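PDB 1Y6Z: heat shock protein, putative from Plasmodium falciparum, which probably acts, as a whole Hsp90-family protein, as an ATP-dependent chaperone for unfolded proteins, the chain here being its middle domain. Local coordinates for residues I6-E11 against I100-N105; N17-F22 against N48-I53; E164-Q169 against T247-K252. All coordinates share one frame; numbering follows the deposited sequence.

Interaction 1 of 3, residues I6-E11 against I100-N105; sequences IWKQDE and IVDSEN
The indole N-H of Trp7 is held by the carboxylate of Asp102, NE1 to OD1 2.6 Å, where the short 3-10 segment 6-8 lies against strand 98-103 of the mixed sheet in this Hsp90 middle domain. At 158° the bond is fairly straight. OD1 lies close to the ring plane and offers its anti lone pair, while the carboxylate is turned 77° against the indole. The second oxygen, OD2, takes the backbone N of Arg79, which leaves the carboxylate gripped at both ends and limits its rotation. Lys8 adds a looser electrostatic term: its chain, bent at two places, carries CE to 3.7 Å from Asp102 OD1, but NZ stays 4.3 Å from the same oxygen, beyond a salt bridge. That charge may still favour the ionised form of the buried aspartate.

Packing takes over two residues back along the strand. Ile100 and Asp102 both point their side chains toward the 3-10 segment, the alternation expected of a strand, while Val101 between them turns to helix 121-141 on the other side of the sheet. Trp7 O is bonded to His38 NE2, so the tryptophan is tied to the sheet through its backbone as well. A chi1 of 62° sets CG of Trp7 between the backbone N and the carbonyl carbon, and the indole presents one face to Ile100, whose CD1 makes a CH-pi contact 3.6 Å from the centroid of the five-membered ring.

Interaction 2 of 3, residues N17-F22 against N48-I53; sequences NDYYSF and NSILYI
A chi1 of -69° in Tyr52 places CG beside the backbone N and sends the phenol from strand 47-53 to helix 16-27, where the hydroxyl donates a weak hydrogen bond to the backbone carbonyl of Tyr19, OH to O 2.7 Å. Phe22 holds CG opposite its backbone N, at 179°, which brings the edge of its ring to the same hydroxyl. The Tyr52 oxygen lies near the planes of both helix-borne rings, Tyr19 and Phe22, meeting each at its edge; of their ring carbons, CD2 of Phe22 comes nearest, 3.5 Å from Tyr52 OH. Both of these side chains cross that of Tyr52 at about a right angle.

Ile50, two residues earlier on the same face of the strand, packs its CD1 4.0 Å from CE2 of Tyr19, again near the plane of that ring. The far end of Tyr19 is fixed from elsewhere, its OH bonded to His38 ND1 and its ring stacked on Tyr36, both from strand 35-41. Leu51, by contrast, faces helix 121-141 across the sheet. The axes of segments 17-22 and 48-53 pass 10.6 Å apart at 79°, nearly perpendicular. A helix on one face of a mixed sheet and helix 121-141 on the other give the layered alpha-beta-alpha build of this Hsp90 middle domain.

Interaction 3 of 3, residues E164-Q169 against T247-K252; sequences EDKENQ and TVNKYK
Gln169 and Lys166, in the turn between helices 145-164 and 169-173, reach across to the end of helix 237-249 with polar tips, and no hydrogen bond joins the two segments. The Lys166 ammonium comes to the side chain of Asn249, NZ lying 3.9 Å from its CB and 3.8 Å from its CG. The two side chains cross at about a right angle, and it is the far end of the lysine alone that touches. Its first torsion, -180°, puts CG opposite the backbone N, and after a bend at chi2 the rest runs extended to the asparagine. Gln169 approaches the backbone instead: its amide NE2 stands 3.7 Å from the carbonyl O of Lys250, in the turn that leaves the helix with a positive phi.

The internal side-chain hydrogen bonds belong to the Asp165-Asn168 turn. Asp165 OD1 accepts the backbone N of Asn168 at 3.0 Å, an Asx motif in which the N-H comes from above the carboxylate plane. The Asn168 amide turns back to the same carboxylate, ND2 to Asp165 OD2 3.1 Å at 171°, a nearly straight bond lying in the amide plane and on the syn side of that oxygen. Asp165 OD2 is also bonded to Trp93 NE1, which couples this turn to the neighbouring loop. Segment 247-252 has its polar partners elsewhere in the chain: Lys250 NZ is hydrogen-bonded to Gly253 O, while Lys252 forms a salt bridge with Asp191 and Tyr251 OH bonds the same carboxylate.

No apolar side-chain contact joins the segments, and 133 Å² is buried in all. A surface contact made of long polar side chains without a direct bond is consistent with a loose apposition of the two elements.

From the N terminus, the chain enters with the 3-10 segment of interaction 1, forms helix 16-27, and then builds strands 35-41 and 47-53. Interaction 2 closes the short loop from that helix to strand 47-53 and is nested within the longer loop that interaction 1 closes at strand 98-103. Their strands are neighbours in the mixed sheet, so the two contacts touch and bind the N-terminal region to one sheet face. Interaction 3 follows in series, its centre about 33 Å from that of interaction 1 and about 31 Å from that of interaction 2, and brings the turn after helix 145-164 near the end of helix 237-249, which precedes strand 256-258 of the three-stranded parallel sheet.

Interaction 1 of 3, residues I6-E11 against I100-N105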
loop_
_atom_site.group_PDB
_atom_site.type_symbol
_atom_site.label_atom_id
_atom_site.label_comp_id
_atom_site.label_asym_id
_atom_site.label_seq_id
_atom_site.Cartn_x
_atom_site.Cartn_y
_atom_site.Cartn_z
ATOM N N ILE B 6 -8.337 -8.548 -25.975
ATOM C CA ILE B 6 -7.363 -7.560 -25.477
ATOM C C ILE B 6 -6.644 -8.026 -24.191
ATOM O O ILE B 6 -5.431 -7.900 -24.110
ATOM C CB ILE B 6 -7.991 -6.150 -25.301
ATOM C CG1 ILE B 6 -6.940 -5.108 -24.878
ATOM C CG2 ILE B 6 -9.100 -6.194 -24.270
ATOM C CD1 ILE B 6 -7.378 -3.636 -25.093
ATOM N N TRP B 7 -7.388 -8.601 -23.239
ATOM C CA TRP B 7 -6.852 -9.002 -21.922
ATOM C C TRP B 7 -5.850 -10.134 -21.913
ATOM O O TRP B 7 -5.289 -10.447 -20.845
ATOM C CB TRP B 7 -7.967 -9.327 -20.932
ATOM C CG TRP B 7 -8.863 -10.504 -21.326
ATOM C CD1 TRP B 7 -8.658 -11.839 -21.059
ATOM C CD2 TRP B 7 -10.136 -10.419 -21.971
ATOM N NE1 TRP B 7 -9.699 -12.586 -21.545
ATOM C CE2 TRP B 7 -10.632 -11.742 -22.093
ATOM C CE3 TRP B 7 -10.900 -9.360 -22.475
ATOM C CZ2 TRP B 7 -11.851 -12.021 -22.692
ATOM C CZ3 TRP B 7 -12.125 -9.637 -23.071
ATOM C CH2 TRP B 7 -12.584 -10.955 -23.174
ATOM N N LYS B 8 -5.648 -10.721 -23.098
ATOM C CA LYS B 8 -4.722 -11.820 -23.339
ATOM C C LYS B 8 -3.501 -11.375 -24.142
ATOM O O LYS B 8 -2.458 -12.036 -24.110
ATOM C CB LYS B 8 -5.446 -12.949 -24.066
ATOM C CG LYS B 8 -5.470 -14.234 -23.263
ATOM C CD LYS B 8 -6.529 -14.236 -22.180
ATOM C CE LYS B 8 -6.487 -15.546 -21.437
ATOM N NZ LYS B 8 -6.442 -16.662 -22.445
ATOM N N GLN B 9 -3.659 -10.273 -24.879
ATOM C CA GLN B 9 -2.555 -9.556 -25.476
ATOM C C GLN B 9 -1.634 -8.959 -24.379
ATOM O O GLN B 9 -2.075 -8.647 -23.267
ATOM C CB GLN B 9 -3.100 -8.453 -26.392
ATOM C CG GLN B 9 -4.236 -8.916 -27.334
ATOM C CD GLN B 9 -4.576 -7.891 -28.419
ATOM O OE1 GLN B 9 -3.695 -7.381 -29.101
ATOM N NE2 GLN B 9 -5.868 -7.590 -28.579
ATOM N N ASP B 10 -0.354 -8.806 -24.683
ATOM C CA ASP B 10 0.570 -8.194 -23.707
ATOM C C ASP B 10 0.339 -6.689 -23.697
ATOM O O ASP B 10 0.300 -6.064 -24.738
ATOM C CB ASP B 10 2.009 -8.482 -24.085
ATOM C CG ASP B 10 2.382 -7.851 -25.409
ATOM O OD1 ASP B 10 1.462 -7.729 -26.272
ATOM O OD2 ASP B 10 3.578 -7.466 -25.582
ATOM N N GLU B 11 0.213 -6.102 -22.520
ATOM C CA GLU B 11 -0.027 -4.672 -22.432
ATOM C C GLU B 11 0.973 -3.824 -23.237
ATOM O O GLU B 11 0.639 -2.721 -23.640
ATOM C CB GLU B 11 -0.091 -4.220 -20.971
ATOM C CG GLU B 11 1.120 -4.654 -20.109
ATOM C CD GLU B 11 1.244 -6.152 -19.947
ATOM O OE1 GLU B 11 2.407 -6.623 -19.770
ATOM O OE2 GLU B 11 0.195 -6.850 -19.982
ATOM N N ILE B 100 -13.127 -6.557 -16.587
ATOM C CA ILE B 100 -13.255 -7.928 -16.974
ATOM C C ILE B 100 -12.350 -8.763 -16.093
ATOM O O ILE B 100 -11.290 -8.309 -15.653
ATOM C CB ILE B 100 -12.998 -8.153 -18.523
ATOM C CG1 ILE B 100 -11.512 -8.133 -18.864
ATOM C CG2 ILE B 100 -13.826 -7.110 -19.435
ATOM C CD1 ILE B 100 -10.791 -9.527 -18.707
ATOM N N VAL B 101 -12.754 -10.003 -15.864
ATOM C CA VAL B 101 -11.844 -11.012 -15.317
ATOM C C VAL B 101 -11.931 -12.239 -16.240
ATOM O O VAL B 101 -13.039 -12.699 -16.539
ATOM C CB VAL B 101 -12.276 -11.458 -13.905
ATOM C CG1 VAL B 101 -11.306 -12.580 -13.386
ATOM C CG2 VAL B 101 -12.316 -10.298 -12.941
ATOM N N ASP B 102 -10.794 -12.735 -16.713
ATOM C CA ASP B 102 -10.802 -14.022 -17.430
ATOM C C ASP B 102 -9.983 -15.028 -16.663
ATOM O O ASP B 102 -8.761 -14.893 -16.583
ATOM C CB ASP B 102 -10.234 -13.870 -18.820
ATOM C CG ASP B 102 -10.417 -15.130 -19.685
ATOM O OD1 ASP B 102 -10.085 -15.058 -20.871
ATOM O OD2 ASP B 102 -10.909 -16.161 -19.204
ATOM N N SER B 103 -10.685 -16.021 -16.123
ATOM C CA SER B 103 -10.138 -17.093 -15.301
ATOM C C SER B 103 -9.859 -18.365 -16.108
ATOM O O SER B 103 -10.601 -18.715 -17.022
ATOM C CB SER B 103 -11.131 -17.423 -14.185
ATOM O OG SER B 103 -10.480 -18.072 -13.107
ATOM N N GLU B 104 -8.780 -19.062 -15.754
ATOM C CA GLU B 104 -8.494 -20.391 -16.320
ATOM C C GLU B 104 -9.395 -21.500 -15.740
ATOM O O GLU B 104 -9.610 -22.544 -16.372
ATOM C CB GLU B 104 -7.017 -20.748 -16.087
ATOM C CG GLU B 104 -6.468 -21.829 -17.017
ATOM C CD GLU B 104 -6.394 -21.360 -18.461
ATOM O OE1 GLU B 104 -7.193 -21.874 -19.279
ATOM O OE2 GLU B 104 -5.546 -20.477 -18.771
ATOM N N ASN B 105 -9.928 -21.256 -14.545
ATOM C CA ASN B 105 -10.576 -22.278 -13.728
ATOM C C ASN B 105 -12.023 -21.922 -13.420
ATOM O O ASN B 105 -12.830 -21.765 -14.335
ATOM C CB ASN B 105 -9.789 -22.484 -12.425
ATOM C CG ASN B 105 -8.424 -23.167 -12.651
ATOM O OD1 ASN B 105 -8.056 -23.499 -13.789
ATOM N ND2 ASN B 105 -7.672 -23.372 -11.566
#

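Interaction 2 of 3, residues N17-F22 against N48-I53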
loop_
_atom_site.group_PDB
_atom_site.type_symbol
_atom_site.label_atom_id
_atom_site.label_comp_id
_atom_site.label_asym_id
_atom_site.label_seq_id
_atom_site.Cartn_x
_atom_site.Cartn_y
_atom_site.Cartn_z
ATOM N N ASN B 17 -5.446 4.225 -26.340
ATOM C CA ASN B 17 -6.632 4.219 -27.179
ATOM C C ASN B 17 -7.208 2.830 -27.363
ATOM O O ASN B 17 -8.418 2.715 -27.466
ATOM C CB ASN B 17 -6.384 4.845 -28.544
ATOM C CG ASN B 17 -7.684 5.008 -29.342
ATOM O OD1 ASN B 17 -8.448 5.941 -29.094
ATOM N ND2 ASN B 17 -7.959 4.068 -30.266
ATOM N N ASP B 18 -6.360 1.796 -27.409
ATOM C CA ASP B 18 -6.785 0.419 -27.499
ATOM C C ASP B 18 -7.635 0.041 -26.249
ATOM O O ASP B 18 -8.637 -0.625 -26.354
ATOM C CB ASP B 18 -5.592 -0.530 -27.572
ATOM C CG ASP B 18 -4.890 -0.496 -28.932
ATOM O OD1 ASP B 18 -5.559 -0.155 -29.926
ATOM O OD2 ASP B 18 -3.679 -0.791 -28.977
ATOM N N TYR B 19 -7.179 0.484 -25.079
ATOM C CA TYR B 19 -7.911 0.217 -23.815
ATOM C C TYR B 19 -9.231 1.020 -23.731
ATOM O O TYR B 19 -10.290 0.496 -23.322
ATOM C CB TYR B 19 -6.982 0.560 -22.645
ATOM C CG TYR B 19 -5.912 -0.492 -22.375
ATOM C CD1 TYR B 19 -4.596 -0.273 -22.731
ATOM C CD2 TYR B 19 -6.240 -1.724 -21.767
ATOM C CE1 TYR B 19 -3.598 -1.238 -22.451
ATOM C CE2 TYR B 19 -5.262 -2.666 -21.464
ATOM C CZ TYR B 19 -3.945 -2.422 -21.827
ATOM O OH TYR B 19 -2.964 -3.381 -21.526
ATOM N N TYR B 20 -9.144 2.295 -24.067
ATOM C CA TYR B 20 -10.346 3.165 -24.080
ATOM C C TYR B 20 -11.391 2.670 -25.074
ATOM O O TYR B 20 -12.568 2.637 -24.752
ATOM C CB TYR B 20 -9.957 4.580 -24.436
ATOM C CG TYR B 20 -9.369 5.419 -23.340
ATOM C CD1 TYR B 20 -8.822 4.858 -22.160
ATOM C CD2 TYR B 20 -9.306 6.811 -23.497
ATOM C CE1 TYR B 20 -8.238 5.671 -21.188
ATOM C CE2 TYR B 20 -8.732 7.604 -22.516
ATOM C CZ TYR B 20 -8.223 7.024 -21.358
ATOM O OH TYR B 20 -7.672 7.811 -20.361
ATOM N N SER B 21 -10.988 2.260 -26.286
ATOM C CA SER B 21 -11.928 1.685 -27.280
ATOM C C SER B 21 -12.551 0.381 -26.846
ATOM O O SER B 21 -13.728 0.163 -27.053
ATOM C CB SER B 21 -11.255 1.465 -28.647
ATOM O OG SER B 21 -10.635 2.683 -29.007
ATOM N N PHE B 22 -11.757 -0.496 -26.255
ATOM C CA PHE B 22 -12.296 -1.673 -25.625
ATOM C C PHE B 22 -13.310 -1.385 -24.532
ATOM O O PHE B 22 -14.351 -2.040 -24.500
ATOM C CB PHE B 22 -11.177 -2.609 -25.095
ATOM C CG PHE B 22 -11.709 -3.822 -24.406
ATOM C CD1 PHE B 22 -12.166 -4.893 -25.142
ATOM C CD2 PHE B 22 -11.799 -3.881 -23.015
ATOM C CE1 PHE B 22 -12.692 -6.003 -24.523
ATOM C CE2 PHE B 22 -12.325 -4.997 -22.381
ATOM C CZ PHE B 22 -12.782 -6.059 -23.136
ATOM N N ASN B 48 -6.597 -13.065 -15.882
ATOM C CA ASN B 48 -6.288 -11.752 -16.448
ATOM C C ASN B 48 -7.355 -10.771 -15.994
ATOM O O ASN B 48 -8.487 -11.158 -15.795
ATOM C CB ASN B 48 -6.367 -11.817 -17.962
ATOM C CG ASN B 48 -5.562 -12.938 -18.541
ATOM O OD1 ASN B 48 -4.328 -12.860 -18.622
ATOM N ND2 ASN B 48 -6.256 -13.986 -19.007
ATOM N N SER B 49 -7.015 -9.493 -15.822
ATOM C CA SER B 49 -8.064 -8.555 -15.478
ATOM C C SER B 49 -7.736 -7.212 -16.083
ATOM O O SER B 49 -6.580 -6.870 -16.237
ATOM C CB SER B 49 -8.294 -8.427 -13.972
ATOM O OG SER B 49 -9.477 -7.677 -13.637
ATOM N N ILE B 50 -8.767 -6.513 -16.524
ATOM C CA ILE B 50 -8.577 -5.084 -16.853
ATOM C C ILE B 50 -9.683 -4.413 -16.068
ATOM O O ILE B 50 -10.841 -4.832 -16.194
ATOM C CB ILE B 50 -8.741 -4.734 -18.366
ATOM C CG1 ILE B 50 -7.905 -5.649 -19.266
ATOM C CG2 ILE B 50 -8.392 -3.211 -18.563
ATOM C CD1 ILE B 50 -8.074 -5.399 -20.771
ATOM N N LEU B 51 -9.349 -3.385 -15.275
ATOM C CA LEU B 51 -10.297 -2.762 -14.410
ATOM C C LEU B 51 -10.260 -1.278 -14.795
ATOM O O LEU B 51 -9.212 -0.772 -15.028
ATOM C CB LEU B 51 -9.803 -2.893 -12.969
ATOM C CG LEU B 51 -9.810 -4.319 -12.336
ATOM C CD1 LEU B 51 -9.306 -4.095 -10.831
ATOM C CD2 LEU B 51 -11.202 -4.857 -12.357
ATOM N N TYR B 52 -11.422 -0.643 -14.908
ATOM C CA TYR B 52 -11.567 0.747 -15.334
ATOM C C TYR B 52 -12.347 1.506 -14.249
ATOM O O TYR B 52 -13.318 1.012 -13.704
ATOM C CB TYR B 52 -12.426 0.811 -16.580
ATOM C CG TYR B 52 -11.761 0.222 -17.835
ATOM C CD1 TYR B 52 -11.925 -1.115 -18.164
ATOM C CD2 TYR B 52 -10.994 1.041 -18.667
ATOM C CE1 TYR B 52 -11.341 -1.670 -19.339
ATOM C CE2 TYR B 52 -10.401 0.512 -19.798
ATOM C CZ TYR B 52 -10.577 -0.839 -20.134
ATOM O OH TYR B 52 -10.024 -1.332 -21.322
ATOM N N ILE B 53 -11.952 2.746 -14.014
ATOM C CA ILE B 53 -12.735 3.724 -13.312
ATOM C C ILE B 53 -13.434 4.511 -14.392
ATOM O O ILE B 53 -12.770 5.116 -15.271
ATOM C CB ILE B 53 -11.850 4.644 -12.478
ATOM C CG1 ILE B 53 -11.190 3.819 -11.372
ATOM C CG2 ILE B 53 -12.672 5.816 -11.860
ATOM C CD1 ILE B 53 -10.271 4.686 -10.516
#

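Interaction 3 of 3, residues E164-Q169 against T247-K252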
loop_
_atom_site.group_PDB
_atom_site.type_symbol
_atom_site.label_atom_id
_atom_site.label_comp_id
_atom_site.label_asym_id
_atom_site.label_seq_id
_atom_site.Cartn_x
_atom_site.Cartn_y
_atom_site.Cartn_z
ATOM N N GLU B 164 -17.758 0.497 5.528
ATOM C CA GLU B 164 -18.076 -0.935 5.304
ATOM C C GLU B 164 -16.957 -1.905 5.056
ATOM O O GLU B 164 -17.139 -3.109 5.192
ATOM C CB GLU B 164 -19.116 -1.094 4.179
ATOM C CG GLU B 164 -20.357 -0.305 4.442
ATOM C CD GLU B 164 -21.429 -0.479 3.416
ATOM O OE1 GLU B 164 -21.200 -1.147 2.373
ATOM O OE2 GLU B 164 -22.500 0.119 3.635
ATOM N N ASP B 165 -15.786 -1.419 4.713
ATOM C CA ASP B 165 -14.740 -2.343 4.314
ATOM C C ASP B 165 -13.680 -2.358 5.449
ATOM O O ASP B 165 -12.656 -1.668 5.387
ATOM C CB ASP B 165 -14.174 -1.971 2.918
ATOM C CG ASP B 165 -13.033 -2.906 2.471
ATOM O OD1 ASP B 165 -12.467 -3.598 3.340
ATOM O OD2 ASP B 165 -12.685 -2.944 1.280
ATOM N N LYS B 166 -13.969 -3.153 6.472
ATOM C CA LYS B 166 -13.132 -3.224 7.673
ATOM C C LYS B 166 -11.629 -3.346 7.370
ATOM O O LYS B 166 -10.810 -2.558 7.870
ATOM C CB LYS B 166 -13.608 -4.385 8.580
ATOM C CG LYS B 166 -12.778 -4.534 9.892
ATOM C CD LYS B 166 -12.586 -3.242 10.597
ATOM C CE LYS B 166 -12.303 -3.407 12.080
ATOM N NZ LYS B 166 -12.097 -2.055 12.697
ATOM N N GLU B 167 -11.303 -4.300 6.511
ATOM C CA GLU B 167 -9.938 -4.725 6.240
ATOM C C GLU B 167 -9.157 -3.642 5.510
ATOM O O GLU B 167 -7.964 -3.513 5.710
ATOM C CB GLU B 167 -9.883 -6.031 5.407
ATOM C CG GLU B 167 -10.486 -7.302 6.022
ATOM C CD GLU B 167 -11.974 -7.251 6.303
ATOM O OE1 GLU B 167 -12.694 -6.590 5.533
ATOM O OE2 GLU B 167 -12.428 -7.901 7.293
ATOM N N ASN B 168 -9.818 -2.877 4.656
ATOM C CA ASN B 168 -9.135 -1.815 3.914
ATOM C C ASN B 168 -9.407 -0.392 4.384
ATOM O O ASN B 168 -8.988 0.547 3.749
ATOM C CB ASN B 168 -9.422 -1.956 2.408
ATOM C CG ASN B 168 -8.913 -3.281 1.866
ATOM O OD1 ASN B 168 -7.728 -3.558 1.914
ATOM N ND2 ASN B 168 -9.811 -4.095 1.368
ATOM N N GLN B 169 -10.087 -0.275 5.523
ATOM C CA GLN B 169 -10.610 0.967 6.032
ATOM C C GLN B 169 -9.540 2.083 6.045
ATOM O O GLN B 169 -9.794 3.162 5.556
ATOM C CB GLN B 169 -11.210 0.688 7.434
ATOM C CG GLN B 169 -10.179 0.837 8.563
ATOM C CD GLN B 169 -10.372 2.109 9.382
ATOM O OE1 GLN B 169 -11.449 2.723 9.341
ATOM N NE2 GLN B 169 -9.343 2.492 10.155
ATOM N N THR B 247 -14.343 7.513 14.074
ATOM C CA THR B 247 -14.626 7.837 15.486
ATOM C C THR B 247 -14.556 6.596 16.376
ATOM O O THR B 247 -14.392 6.737 17.581
ATOM C CB THR B 247 -16.018 8.525 15.607
ATOM O OG1 THR B 247 -15.891 9.942 15.498
ATOM C CG2 THR B 247 -16.735 8.186 16.877
ATOM N N VAL B 248 -14.678 5.398 15.782
ATOM C CA VAL B 248 -14.610 4.137 16.540
ATOM C C VAL B 248 -13.301 3.332 16.433
ATOM O O VAL B 248 -12.816 2.857 17.444
ATOM C CB VAL B 248 -15.943 3.262 16.491
ATOM C CG1 VAL B 248 -16.995 3.801 15.484
ATOM C CG2 VAL B 248 -15.656 1.751 16.316
ATOM N N ASN B 249 -12.688 3.169 15.261
ATOM C CA ASN B 249 -11.317 2.581 15.319
ATOM C C ASN B 249 -10.197 3.517 14.935
ATOM O O ASN B 249 -9.079 3.073 14.623
ATOM C CB ASN B 249 -11.163 1.219 14.624
ATOM C CG ASN B 249 -10.990 0.049 15.625
ATOM O OD1 ASN B 249 -11.700 -0.039 16.646
ATOM N ND2 ASN B 249 -10.065 -0.874 15.308
ATOM N N LYS B 250 -10.512 4.814 14.992
ATOM C CA LYS B 250 -9.517 5.892 14.864
ATOM C C LYS B 250 -9.067 6.050 13.411
ATOM O O LYS B 250 -9.525 5.332 12.508
ATOM C CB LYS B 250 -8.297 5.620 15.772
ATOM C CG LYS B 250 -8.581 5.562 17.315
ATOM C CD LYS B 250 -7.263 5.340 18.045
ATOM C CE LYS B 250 -7.280 5.849 19.471
ATOM N NZ LYS B 250 -5.934 6.372 19.871
ATOM N N TYR B 251 -8.163 6.992 13.195
ATOM C CA TYR B 251 -7.503 7.139 11.909
ATOM C C TYR B 251 -6.038 7.310 12.165
ATOM O O TYR B 251 -5.598 8.365 12.643
ATOM C CB TYR B 251 -8.035 8.316 11.084
ATOM C CG TYR B 251 -7.256 8.485 9.780
ATOM C CD1 TYR B 251 -7.404 7.563 8.708
ATOM C CD2 TYR B 251 -6.337 9.519 9.616
ATOM C CE1 TYR B 251 -6.670 7.709 7.536
ATOM C CE2 TYR B 251 -5.599 9.667 8.429
ATOM C CZ TYR B 251 -5.781 8.726 7.406
ATOM O OH TYR B 251 -5.106 8.854 6.255
ATOM N N LYS B 252 -5.282 6.271 11.828
ATOM C CA LYS B 252 -3.836 6.252 11.977
ATOM C C LYS B 252 -3.491 6.646 13.415
ATOM O O LYS B 252 -2.565 7.398 13.653
ATOM C CB LYS B 252 -3.103 7.135 10.934
ATOM C CG LYS B 252 -3.227 6.669 9.455
ATOM C CD LYS B 252 -2.293 7.424 8.488
ATOM C CE LYS B 252 -2.547 6.959 7.045
ATOM N NZ LYS B 252 -2.054 7.909 5.987
#